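Cobalt-precorrin-5B C(1)-methyltransferase (Archaeoglobus fulgidus, PDB 1SR8) probably catalyses the S-adenosyl-L-methionine-dependent methylation of C-1 in cobalt-precorrin-5B, giving cobalt-precorrin-6A on the anaerobic route to adenosylcobalamin. Local coordinates at residues 103-108 and 159-164; 120-125 and 181-186; 84-89 and 107-112; 47-52 and 137-142; 40-45 and 90-95. All coordinates share one frame; numbering follows the deposited sequence.

Contact 1: 103-108 and 159-164; sequences GIIFEA and SVPDGE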
# COMPACT_ATOMS: atom_id res chain seq x y z
N GLY A 103 -12.10 -3.79 4.96
CA GLY A 103 -12.90 -4.44 5.99
C GLY A 103 -12.67 -5.93 6.19
O GLY A 103 -13.30 -6.54 7.06
N ILE A 104 -11.78 -6.54 5.41
CA ILE A 104 -11.51 -7.97 5.56
C ILE A 104 -10.75 -8.27 6.86
O ILE A 104 -9.82 -7.56 7.23
CB ILE A 104 -10.73 -8.51 4.34
CG1 ILE A 104 -11.07 -9.98 4.12
CG2 ILE A 104 -9.23 -8.34 4.55
CD1 ILE A 104 -10.75 -10.48 2.75
N ILE A 105 -11.16 -9.33 7.55
CA ILE A 105 -10.52 -9.70 8.81
C ILE A 105 -9.29 -10.59 8.69
O ILE A 105 -9.27 -11.54 7.91
CB ILE A 105 -11.51 -10.42 9.75
CG1 ILE A 105 -12.58 -9.45 10.25
CG2 ILE A 105 -10.76 -11.03 10.92
CD1 ILE A 105 -12.04 -8.40 11.20
N PHE A 106 -8.28 -10.26 9.48
CA PHE A 106 -7.04 -11.02 9.55
C PHE A 106 -6.93 -11.59 10.96
O PHE A 106 -7.10 -10.86 11.93
CB PHE A 106 -5.82 -10.13 9.27
CG PHE A 106 -5.44 -10.06 7.83
CD1 PHE A 106 -4.37 -10.80 7.34
CD2 PHE A 106 -6.16 -9.27 6.94
CE1 PHE A 106 -4.03 -10.75 5.99
CE2 PHE A 106 -5.83 -9.22 5.60
CZ PHE A 106 -4.77 -9.96 5.12
N GLU A 107 -6.67 -12.88 11.06
CA GLU A 107 -6.53 -13.50 12.37
C GLU A 107 -5.11 -14.04 12.51
O GLU A 107 -4.54 -14.57 11.55
CB GLU A 107 -7.52 -14.66 12.56
CG GLU A 107 -8.97 -14.30 12.37
CD GLU A 107 -9.89 -15.40 12.87
OE1 GLU A 107 -9.56 -16.59 12.66
OE2 GLU A 107 -10.94 -15.07 13.46
N ALA A 108 -4.56 -13.89 13.71
CA ALA A 108 -3.22 -14.36 14.02
C ALA A 108 -3.27 -15.17 15.31
O ALA A 108 -3.88 -14.74 16.30
CB ALA A 108 -2.26 -13.19 14.19
N SER A 159 -4.18 -16.00 9.39
CA SER A 159 -5.28 -16.50 8.56
C SER A 159 -6.29 -15.43 8.20
O SER A 159 -6.37 -14.39 8.86
CB SER A 159 -6.03 -17.63 9.28
OG SER A 159 -5.17 -18.72 9.56
N VAL A 160 -7.06 -15.70 7.16
CA VAL A 160 -8.10 -14.79 6.69
C VAL A 160 -9.41 -15.60 6.55
O VAL A 160 -9.68 -16.21 5.52
CB VAL A 160 -7.70 -14.17 5.33
CG1 VAL A 160 -8.68 -13.09 4.94
CG2 VAL A 160 -6.28 -13.62 5.43
N PRO A 161 -10.23 -15.59 7.61
CA PRO A 161 -11.52 -16.30 7.68
C PRO A 161 -12.39 -16.27 6.42
O PRO A 161 -12.92 -17.31 6.02
CB PRO A 161 -12.20 -15.64 8.87
CG PRO A 161 -11.04 -15.38 9.79
CD PRO A 161 -9.99 -14.83 8.85
N ASP A 162 -12.53 -15.11 5.79
CA ASP A 162 -13.36 -15.01 4.59
C ASP A 162 -12.51 -14.84 3.35
O ASP A 162 -12.99 -14.41 2.30
CB ASP A 162 -14.32 -13.82 4.68
CG ASP A 162 -15.25 -13.91 5.87
OD1 ASP A 162 -15.92 -14.96 6.05
OD2 ASP A 162 -15.31 -12.93 6.64
N GLY A 163 -11.24 -15.20 3.47
CA GLY A 163 -10.33 -15.04 2.35
C GLY A 163 -10.68 -15.84 1.12
O GLY A 163 -10.60 -15.32 0.00
N GLU A 164 -11.06 -17.10 1.29
CA GLU A 164 -11.38 -17.93 0.14
C GLU A 164 -12.55 -17.38 -0.64
O GLU A 164 -12.57 -17.43 -1.87
CB GLU A 164 -11.68 -19.35 0.59
CG GLU A 164 -11.71 -20.33 -0.57
CD GLU A 164 -12.02 -21.73 -0.11
OE1 GLU A 164 -11.27 -22.25 0.75
OE2 GLU A 164 -13.00 -22.32 -0.61
O HOH W 1 -11.79 -12.83 6.73
O HOH W 2 -13.41 -10.64 6.62

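Contact 2: 120-125 and 181-186; sequences RGVGVK and ISILGT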
# COMPACT_ATOMS: atom_id res chain seq x y z
N ARG A 120 -5.73 -20.71 6.47
CA ARG A 120 -6.92 -20.59 5.63
C ARG A 120 -7.17 -19.16 5.17
O ARG A 120 -6.91 -18.21 5.91
CB ARG A 120 -8.15 -21.09 6.40
CG ARG A 120 -8.51 -20.21 7.59
CD ARG A 120 -9.87 -20.56 8.17
NE ARG A 120 -10.26 -19.62 9.23
CZ ARG A 120 -9.58 -19.43 10.36
NH1 ARG A 120 -8.46 -20.12 10.60
NH2 ARG A 120 -10.02 -18.56 11.25
N GLY A 121 -7.70 -19.03 3.96
CA GLY A 121 -8.01 -17.72 3.42
C GLY A 121 -6.89 -17.05 2.66
O GLY A 121 -7.11 -16.06 1.97
N VAL A 122 -5.68 -17.60 2.80
CA VAL A 122 -4.50 -17.08 2.11
C VAL A 122 -4.27 -17.97 0.89
O VAL A 122 -4.00 -19.16 1.03
CB VAL A 122 -3.24 -17.12 3.01
CG1 VAL A 122 -2.03 -16.55 2.27
CG2 VAL A 122 -3.50 -16.33 4.29
N GLY A 123 -4.40 -17.39 -0.30
CA GLY A 123 -4.23 -18.14 -1.53
C GLY A 123 -2.89 -18.82 -1.71
O GLY A 123 -1.90 -18.47 -1.08
N VAL A 124 -2.87 -19.82 -2.59
CA VAL A 124 -1.65 -20.57 -2.88
C VAL A 124 -1.40 -20.53 -4.39
O VAL A 124 -2.33 -20.69 -5.18
CB VAL A 124 -1.77 -22.04 -2.42
CG1 VAL A 124 -0.64 -22.86 -3.00
CG2 VAL A 124 -1.75 -22.11 -0.90
N LYS A 125 -0.15 -20.30 -4.77
CA LYS A 125 0.25 -20.24 -6.17
C LYS A 125 1.53 -21.03 -6.32
O LYS A 125 2.49 -20.81 -5.58
CB LYS A 125 0.50 -18.79 -6.58
CG LYS A 125 0.93 -18.59 -8.02
CD LYS A 125 1.06 -17.11 -8.31
CE LYS A 125 1.38 -16.86 -9.78
NZ LYS A 125 1.16 -15.42 -10.17
N ILE A 181 -6.94 -15.01 -0.67
CA ILE A 181 -6.40 -13.75 -1.15
C ILE A 181 -4.88 -13.69 -1.04
O ILE A 181 -4.24 -14.57 -0.45
CB ILE A 181 -6.96 -12.55 -0.35
CG1 ILE A 181 -6.58 -12.69 1.12
CG2 ILE A 181 -8.46 -12.51 -0.48
CD1 ILE A 181 -6.86 -11.45 1.95
N SER A 182 -4.31 -12.64 -1.62
CA SER A 182 -2.87 -12.40 -1.57
C SER A 182 -2.59 -11.43 -0.41
O SER A 182 -3.45 -10.66 -0.00
CB SER A 182 -2.39 -11.74 -2.87
OG SER A 182 -2.82 -12.46 -4.01
N ILE A 183 -1.39 -11.50 0.14
CA ILE A 183 -0.99 -10.60 1.20
C ILE A 183 0.12 -9.79 0.54
O ILE A 183 1.16 -10.33 0.17
CB ILE A 183 -0.47 -11.36 2.42
CG1 ILE A 183 -1.62 -12.19 3.01
CG2 ILE A 183 0.08 -10.39 3.45
CD1 ILE A 183 -1.25 -12.96 4.25
N LEU A 184 -0.12 -8.49 0.38
CA LEU A 184 0.85 -7.64 -0.29
C LEU A 184 0.88 -6.21 0.22
O LEU A 184 0.20 -5.85 1.18
CB LEU A 184 0.54 -7.66 -1.79
CG LEU A 184 -0.91 -7.38 -2.15
CD1 LEU A 184 -1.14 -5.88 -2.19
CD2 LEU A 184 -1.24 -8.00 -3.50
N GLY A 185 1.70 -5.39 -0.43
CA GLY A 185 1.82 -3.99 -0.05
C GLY A 185 3.25 -3.51 -0.16
O GLY A 185 4.07 -3.82 0.70
N THR A 186 3.55 -2.76 -1.21
CA THR A 186 4.90 -2.26 -1.43
C THR A 186 5.33 -1.19 -0.43
O THR A 186 6.50 -1.14 -0.06
CB THR A 186 5.08 -1.70 -2.86
OG1 THR A 186 3.98 -0.85 -3.18
CG2 THR A 186 5.18 -2.84 -3.87

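Contact 3: 84-89 and 107-112; sequences KGFARV and EAEVCE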
# COMPACT_ATOMS: atom_id res chain seq x y z
N LYS A 84 -4.68 -13.23 24.86
CA LYS A 84 -3.97 -14.48 25.11
C LYS A 84 -3.48 -15.24 23.87
O LYS A 84 -3.86 -16.39 23.65
CB LYS A 84 -4.84 -15.43 25.94
CG LYS A 84 -5.21 -14.89 27.32
CD LYS A 84 -5.86 -15.97 28.18
CE LYS A 84 -7.22 -16.42 27.62
NZ LYS A 84 -8.27 -15.36 27.75
N GLY A 85 -2.64 -14.59 23.06
CA GLY A 85 -2.11 -15.25 21.89
C GLY A 85 -2.99 -15.28 20.66
O GLY A 85 -2.62 -15.87 19.64
N PHE A 86 -4.16 -14.65 20.73
CA PHE A 86 -5.06 -14.61 19.58
C PHE A 86 -5.35 -13.17 19.23
O PHE A 86 -5.54 -12.34 20.12
CB PHE A 86 -6.37 -15.33 19.90
CG PHE A 86 -7.35 -15.34 18.76
CD1 PHE A 86 -7.18 -16.20 17.69
CD2 PHE A 86 -8.42 -14.46 18.75
CE1 PHE A 86 -8.07 -16.20 16.62
CE2 PHE A 86 -9.32 -14.44 17.69
CZ PHE A 86 -9.14 -15.31 16.62
N ALA A 87 -5.38 -12.86 17.94
CA ALA A 87 -5.66 -11.49 17.50
C ALA A 87 -6.55 -11.46 16.26
O ALA A 87 -6.50 -12.35 15.42
CB ALA A 87 -4.37 -10.73 17.22
N ARG A 88 -7.35 -10.41 16.17
CA ARG A 88 -8.28 -10.22 15.07
C ARG A 88 -8.09 -8.76 14.65
O ARG A 88 -8.24 -7.86 15.47
CB ARG A 88 -9.70 -10.45 15.59
CG ARG A 88 -10.76 -10.49 14.53
CD ARG A 88 -12.15 -10.62 15.16
NE ARG A 88 -13.18 -10.75 14.13
CZ ARG A 88 -13.40 -11.85 13.42
NH1 ARG A 88 -12.66 -12.94 13.63
NH2 ARG A 88 -14.35 -11.87 12.48
N VAL A 89 -7.76 -8.54 13.38
CA VAL A 89 -7.55 -7.17 12.89
C VAL A 89 -8.24 -6.97 11.56
O VAL A 89 -8.12 -7.80 10.67
CB VAL A 89 -6.05 -6.86 12.71
CG1 VAL A 89 -5.86 -5.39 12.37
CG2 VAL A 89 -5.28 -7.22 13.97
N GLU A 107 -6.67 -12.88 11.06
CA GLU A 107 -6.53 -13.50 12.37
C GLU A 107 -5.11 -14.04 12.51
O GLU A 107 -4.54 -14.57 11.55
CB GLU A 107 -7.52 -14.66 12.56
CG GLU A 107 -8.97 -14.30 12.37
CD GLU A 107 -9.89 -15.40 12.87
OE1 GLU A 107 -9.56 -16.59 12.66
OE2 GLU A 107 -10.94 -15.07 13.46
N ALA A 108 -4.56 -13.89 13.71
CA ALA A 108 -3.22 -14.36 14.02
C ALA A 108 -3.27 -15.17 15.31
O ALA A 108 -3.88 -14.74 16.30
CB ALA A 108 -2.26 -13.19 14.19
N GLU A 109 -2.63 -16.33 15.29
CA GLU A 109 -2.62 -17.20 16.46
C GLU A 109 -1.19 -17.63 16.77
O GLU A 109 -0.49 -18.10 15.88
CB GLU A 109 -3.48 -18.43 16.17
CG GLU A 109 -3.60 -19.41 17.32
CD GLU A 109 -4.91 -19.27 18.06
OE1 GLU A 109 -4.89 -19.06 19.29
OE2 GLU A 109 -5.97 -19.39 17.39
N VAL A 110 -0.77 -17.47 18.03
CA VAL A 110 0.57 -17.89 18.44
C VAL A 110 0.58 -19.41 18.47
O VAL A 110 -0.39 -20.03 18.91
CB VAL A 110 0.97 -17.38 19.86
CG1 VAL A 110 0.96 -15.86 19.91
CG2 VAL A 110 0.04 -17.96 20.91
N CYS A 111 1.66 -20.02 18.00
CA CYS A 111 1.75 -21.47 18.01
C CYS A 111 3.08 -21.92 18.58
O CYS A 111 3.96 -21.09 18.85
CB CYS A 111 1.50 -22.04 16.60
SG CYS A 111 2.60 -21.53 15.25
N GLU A 112 3.24 -23.22 18.80
CA GLU A 112 4.47 -23.77 19.36
C GLU A 112 5.68 -23.69 18.44
O GLU A 112 6.76 -23.29 18.85
CB GLU A 112 4.25 -25.22 19.78
CG GLU A 112 3.30 -25.38 20.94
CD GLU A 112 3.81 -24.70 22.18
OE1 GLU A 112 4.83 -25.16 22.72
OE2 GLU A 112 3.20 -23.69 22.60

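Contact 4: 47-52 and 137-142; sequences TASAAA and LQILEN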
# COMPACT_ATOMS: atom_id res chain seq x y z
N THR A 47 -1.83 -5.22 7.75
CA THR A 47 -2.88 -5.74 8.61
C THR A 47 -2.41 -7.08 9.17
O THR A 47 -2.63 -7.39 10.35
CB THR A 47 -4.20 -5.92 7.85
OG1 THR A 47 -4.60 -4.64 7.32
CG2 THR A 47 -5.29 -6.45 8.77
N ALA A 48 -1.75 -7.87 8.33
CA ALA A 48 -1.23 -9.16 8.76
C ALA A 48 -0.17 -8.94 9.84
O ALA A 48 -0.12 -9.66 10.85
CB ALA A 48 -0.63 -9.91 7.57
N SER A 49 0.69 -7.94 9.64
CA SER A 49 1.74 -7.63 10.59
C SER A 49 1.14 -7.25 11.93
O SER A 49 1.61 -7.70 12.99
CB SER A 49 2.61 -6.47 10.08
OG SER A 49 3.36 -6.87 8.95
N ALA A 50 0.10 -6.42 11.89
CA ALA A 50 -0.56 -5.98 13.12
C ALA A 50 -1.12 -7.17 13.87
O ALA A 50 -0.96 -7.26 15.09
CB ALA A 50 -1.66 -4.98 12.79
N ALA A 51 -1.77 -8.09 13.15
CA ALA A 51 -2.35 -9.28 13.78
C ALA A 51 -1.27 -10.10 14.48
O ALA A 51 -1.42 -10.49 15.63
CB ALA A 51 -3.06 -10.14 12.74
N ALA A 52 -0.16 -10.33 13.78
CA ALA A 52 0.94 -11.10 14.34
C ALA A 52 1.52 -10.44 15.59
O ALA A 52 1.71 -11.10 16.61
CB ALA A 52 2.04 -11.28 13.30
N LEU A 137 8.72 -9.55 4.01
CA LEU A 137 9.81 -8.97 4.79
C LEU A 137 9.26 -8.11 5.92
O LEU A 137 9.82 -8.08 7.01
CB LEU A 137 10.71 -8.12 3.90
CG LEU A 137 11.54 -8.90 2.86
CD1 LEU A 137 12.40 -7.92 2.05
CD2 LEU A 137 12.40 -9.94 3.58
N GLN A 138 8.14 -7.43 5.65
CA GLN A 138 7.49 -6.57 6.64
C GLN A 138 7.00 -7.39 7.82
O GLN A 138 7.25 -7.04 8.97
CB GLN A 138 6.30 -5.84 6.03
CG GLN A 138 5.55 -4.97 7.02
CD GLN A 138 4.29 -4.36 6.44
OE1 GLN A 138 3.76 -4.85 5.44
NE2 GLN A 138 3.79 -3.29 7.07
N ILE A 139 6.28 -8.48 7.52
CA ILE A 139 5.75 -9.34 8.56
C ILE A 139 6.88 -9.93 9.39
O ILE A 139 6.83 -9.90 10.62
CB ILE A 139 4.91 -10.48 7.96
CG1 ILE A 139 3.71 -9.88 7.20
CG2 ILE A 139 4.42 -11.41 9.06
CD1 ILE A 139 2.86 -10.91 6.48
N LEU A 140 7.91 -10.45 8.73
CA LEU A 140 9.05 -11.03 9.44
C LEU A 140 9.71 -10.02 10.33
O LEU A 140 10.12 -10.33 11.44
CB LEU A 140 10.10 -11.56 8.47
CG LEU A 140 9.87 -12.96 7.93
CD1 LEU A 140 10.99 -13.29 6.92
CD2 LEU A 140 9.85 -13.97 9.09
N GLU A 141 9.85 -8.80 9.82
CA GLU A 141 10.47 -7.72 10.57
C GLU A 141 9.73 -7.47 11.88
O GLU A 141 10.32 -7.38 12.95
CB GLU A 141 10.48 -6.46 9.71
CG GLU A 141 11.24 -5.34 10.36
CD GLU A 141 11.28 -4.08 9.52
OE1 GLU A 141 12.05 -3.18 9.89
OE2 GLU A 141 10.54 -3.99 8.51
N ASN A 142 8.41 -7.34 11.79
CA ASN A 142 7.59 -7.10 12.96
C ASN A 142 7.60 -8.29 13.89
O ASN A 142 7.52 -8.13 15.11
CB ASN A 142 6.16 -6.78 12.52
CG ASN A 142 6.03 -5.37 11.98
OD1 ASN A 142 6.13 -4.40 12.73
ND2 ASN A 142 5.83 -5.25 10.67

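Contact 5: 40-45 and 90-95; sequences RGITTG and RKFSGD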
# COMPACT_ATOMS: atom_id res chain seq x y z
N ARG A 40 -5.45 7.53 4.03
CA ARG A 40 -4.80 6.38 3.43
C ARG A 40 -5.23 5.16 4.26
O ARG A 40 -5.63 5.30 5.42
CB ARG A 40 -3.27 6.49 3.53
CG ARG A 40 -2.63 7.48 2.58
CD ARG A 40 -1.36 6.88 2.01
NE ARG A 40 -0.70 7.76 1.06
CZ ARG A 40 0.06 8.80 1.40
NH1 ARG A 40 0.26 9.08 2.68
NH2 ARG A 40 0.63 9.54 0.46
N GLY A 41 -5.15 3.98 3.67
CA GLY A 41 -5.52 2.78 4.40
C GLY A 41 -4.27 1.98 4.69
O GLY A 41 -3.15 2.47 4.48
N ILE A 42 -4.43 0.76 5.20
CA ILE A 42 -3.30 -0.11 5.48
C ILE A 42 -3.47 -1.33 4.58
O ILE A 42 -4.60 -1.78 4.34
CB ILE A 42 -3.25 -0.59 6.95
CG1 ILE A 42 -4.60 -1.20 7.36
CG2 ILE A 42 -2.84 0.57 7.85
CD1 ILE A 42 -4.57 -1.92 8.70
N THR A 43 -2.37 -1.85 4.06
CA THR A 43 -2.41 -3.00 3.18
C THR A 43 -2.67 -4.31 3.94
O THR A 43 -2.63 -4.35 5.17
CB THR A 43 -1.07 -3.18 2.46
OG1 THR A 43 -0.04 -3.27 3.45
CG2 THR A 43 -0.79 -2.03 1.54
N THR A 44 -2.94 -5.37 3.19
CA THR A 44 -3.15 -6.70 3.75
C THR A 44 -1.85 -7.09 4.47
O THR A 44 -1.86 -7.79 5.49
CB THR A 44 -3.44 -7.71 2.62
OG1 THR A 44 -2.60 -7.43 1.50
CG2 THR A 44 -4.89 -7.62 2.17
N GLY A 45 -0.72 -6.63 3.93
CA GLY A 45 0.57 -6.92 4.53
C GLY A 45 0.70 -6.24 5.88
O GLY A 45 1.17 -6.85 6.85
N ARG A 90 -8.95 -5.87 11.42
CA ARG A 90 -9.67 -5.59 10.19
C ARG A 90 -8.89 -4.58 9.35
O ARG A 90 -8.40 -3.57 9.87
CB ARG A 90 -11.06 -5.02 10.52
CG ARG A 90 -12.07 -5.00 9.37
CD ARG A 90 -13.41 -4.38 9.80
NE ARG A 90 -14.13 -5.16 10.80
CZ ARG A 90 -14.79 -6.29 10.54
NH1 ARG A 90 -14.84 -6.77 9.31
NH2 ARG A 90 -15.41 -6.94 11.52
N LYS A 91 -8.75 -4.87 8.07
CA LYS A 91 -8.05 -3.96 7.17
C LYS A 91 -8.98 -2.80 6.80
O LYS A 91 -10.18 -2.99 6.60
CB LYS A 91 -7.65 -4.67 5.89
CG LYS A 91 -7.39 -3.68 4.76
CD LYS A 91 -7.02 -4.33 3.46
CE LYS A 91 -6.95 -3.26 2.38
NZ LYS A 91 -6.60 -3.80 1.04
N PHE A 92 -8.42 -1.60 6.71
CA PHE A 92 -9.20 -0.45 6.29
C PHE A 92 -8.51 0.18 5.09
O PHE A 92 -7.28 0.24 5.05
CB PHE A 92 -9.39 0.57 7.43
CG PHE A 92 -8.12 1.17 7.95
CD1 PHE A 92 -7.52 2.25 7.31
CD2 PHE A 92 -7.55 0.70 9.14
CE1 PHE A 92 -6.39 2.86 7.83
CE2 PHE A 92 -6.42 1.30 9.68
CZ PHE A 92 -5.83 2.39 9.02
N SER A 93 -9.29 0.62 4.12
CA SER A 93 -8.74 1.21 2.90
C SER A 93 -8.80 2.74 2.82
O SER A 93 -8.57 3.31 1.76
CB SER A 93 -9.43 0.59 1.69
OG SER A 93 -9.34 -0.83 1.72
N GLY A 94 -9.09 3.41 3.92
CA GLY A 94 -9.17 4.86 3.89
C GLY A 94 -10.20 5.34 2.90
O GLY A 94 -11.28 4.76 2.79
N ASP A 95 -9.89 6.39 2.15
CA ASP A 95 -10.85 6.92 1.18
C ASP A 95 -10.79 6.32 -0.22
O ASP A 95 -11.24 6.93 -1.19
CB ASP A 95 -10.74 8.44 1.11
CG ASP A 95 -11.25 9.11 2.37
OD1 ASP A 95 -12.43 8.86 2.72
OD2 ASP A 95 -10.50 9.87 3.01
O HOH W 3 -3.59 -4.70 0.17

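Contact 1: 103-108 and 159-164
E107 and S159 form an antiparallel hydrogen-bonded pair: E107 N reaches S159 O at 2.7 Å in an almost straight bond (178° at the hydrogen), and S159 N returns to E107 O at 2.6 Å. The pair joins strand 105-111 to the end of strand 155-159. Beyond it the chains part, because V160 to G163 make a type I turn that swings into helix 163-168. Two waters bridge the widening, one accepting from D162 N and donating to I105 O, the other accepting from I105 N and donating to D162 OD2. V160 divides its methyls between two neighbours. CG2 lies over one face of the F106 ring, 3.9 Å from the centroid and displaced toward the rim, a CH-pi contact; CG1, trans to the backbone N (chi1 -172°), meets I104 CD1 at 4.0 Å. E107 lies on the other side of the sheet from F106. Its extended chain crosses the P161 ring obliquely, with E107 CD 3.3 Å from P161 CG, while OE1 forms a salt bridge with R120 and OE2 one with R88. An alanine here is likely to uncover the P161 ring and to leave both arginines without the carboxylate that lies between them. F106 also touches T44, T47 and A48 of helix 44-57, and with I104 and V160 it packs on I181. The arrangement is that of a mixed, largely antiparallel sheet with helices packed on one face, an opposite face carrying E107 and its two arginines beside apolar I105 and P161, and a tight turn into the next helix.

Contact 2: 120-125 and 181-186
V122 and I181 meet in a short parallel beta bridge, with their CA atoms 5.0 Å apart. It lies in a small mixed sheet in which strand 121-125 runs between strands 128-129 and 180-181. I181 supplies both polar groups of the bridge: its N donates to G121 O at 2.8 Å and its O accepts from G123 N at 2.8 Å, so the two bonds clasp V122 from before and after. Neither bond is straight (145° and 156° at the hydrogen), and each donor is tilted out of the acceptor's carbonyl plane. G121 has a positive phi, at which a CB would press on the preceding carbonyl O. The side chains of V122 and I181 diverge. V122 instead meets I183, two residues further on: the I183 chain leaves its backbone beside the N (chi1 -64°) and then runs extended, which carries CD1 across to V122 CG2 at 4.1 Å, with V122 CG1 almost as near. The I181 CB bond points away from the partner strand, yet I181 CG1 lies 3.5 Å from G121 O. Past the contact, I181 and I183 both pack on F106, I183 also touches A135 and I139 of helix 133-149, and V122 O receives a bond from K129 NZ. The interaction across the two segments is thus backbone pairing with one apolar contact beside it. With all five touching residues buried, the two bonds satisfy peptide groups that would otherwise be shut away from water, while I183 lays the start of the loop after strand 180-181 against F106 and helix 133-149.

Contact 3: 84-89 and 107-112
F86, A87 and R88 pair with E109, A108 and E107 in the middle of a six-stranded mixed sheet, where strands 86-90 and 105-111 run antiparallel, their short axes 4.8 Å apart at closest approach. Backbone bonds come first: A87 and A108 are the hydrogen-bonded pair, A87 N to A108 O at 2.9 Å and A108 N to A87 O at 3.0 Å, and V110 N adds a bond to G85 O. The non-hydrogen-bonded pairs, F86 with E109 and R88 with E107, put their side chains on one face of the sheet. On that face the charged contact is the salt bridge R88 NH1 to E107 OE2, 2.7 Å long. The carboxylate oxygen comes in at the guanidinium edge, near its plane; the two planes are 74° apart, and OE2 is the oxygen that meets NH1, while OE1 is left to R120. A lysine in place of E107 would probably set a like charge against R88 and R120, leaving both without their carboxylate. Carboxylate oxygens also meet the rim of the F86 ring: E107 OE2 lies in its plane, 3.6 Å from F86 CZ, and E109 OE2 is near F86 CD1, brought there by the bend of its chain at chi2 (102°). Apolar contacts occupy the opposite face, where A87 CB lies 4.4 Å from A108 CB and both methyls look toward helix 44-57, A87 on A54 and A108 on A51. The missing side chain of G85 makes place for V110, whose CG2 lies 3.6 Å from G85 CA; a CB on G85 would clash with it.

Contact 4: 47-52 and 137-142
S49 OG meets three residues of the facing helix. It is hydrogen-bonded to G45 O one turn back in its own helix; across the contact it lies 3.5 Å from I139 CA and equally near I139 CG1 and Q138 CG, with N142 ND2 at 3.4 Å. The hydroxyl sits trans to the carbonyl carbon, beside the backbone N (chi1 -68°), a position from which it can reach both G45 and the facing helix. N142 turns its amide toward S49: ND2 makes a weak bond to Q138 O in its own helix, 2.8 Å long, while OD1 accepts from S69 N. Q138 stretches its extended chain past S49, and NE2 is held by T46 OG1 and S69 O. Thus the polar ends that edge the contact are tied to both helices and to the loop after strand 63-68. On the side toward the sheet the contact is apolar, with A48 CB meeting I139 CD1 at 3.8 Å; both residues also touch I158 of strand 155-159. The small A48 and S49 let helix 44-57 come close: S49 CA is 4.8 Å from I139 CA, and the helix axes come within 8.9 Å. The segments run nearly parallel, crossing at -20°. Helices 44-57 and 133-149 therefore lie side by side over one face of the six-stranded mixed sheet, polar side chains toward S69 in the loop after strand 63-68 and apolar ones toward the strands, a two-layer helix-on-sheet arrangement.

Contact 5: 40-45 and 90-95
F92 carries I42 on one face of its ring: I42 CG1 stands 4.0 Å from the centroid, 15° off the normal and shifted toward the rim, in a CH-pi contact, while I42 CG2 approaches F92 CZ. At the edge, near the ring plane, are R40 O, 3.5 Å from F92 CE1, and G94 N. The contact lies where strand 36-42 ends and, through the N-cap residue T43, passes into helix 44-57; the loop after strand 86-90 runs back along it. F92 takes chi1 62°, with CG wedged between the backbone N and the carbonyl carbon, which folds the ring over I42. One backbone bond pins the two chains, I42 N to F92 O at 2.9 Å, the N approaching almost straight in line with the F92 carbonyl; F92 N is buried here without a partner. Packing is tight at G41, whose CA is 3.2 Å from F92 O, and a CB there would clash with that oxygen. K91 lays its extended chain beside the strand end, with CG and CE each 3.4 Å from I42 O and CD touching T44 CG2. Its ammonium goes on to a salt bridge with D99 and a bond to T101, so the charge is met within the 90-105 connection. A water links the segments, accepting from T44 N at 3.2 Å and, weakly, from K91 NZ at 3.3 Å.

In the fold
From the N terminus, contact 5 brings the end of strand 36-42 back to the loop after strand 86-90, closing a loop that holds helix 44-57 and strands 63-68, 76-83 and 86-90. Contact 4 reaches from that helix to helix 133-149 and crosses contact 5. Contact 3 lies within the span of contact 4, yet crosses contact 5 because residues 84-89 precede 90-95. Contact 1 starts on the strand where contact 3 ends and crosses contact 4 by extending to 159-164. Contact 2, opening at 120-125, crosses contacts 1 and 4 and closes last. R120 bonded to E107 ties contact 2 to the six-stranded sheet, and L184 bonded to T44 and G45 ties it to contact 5.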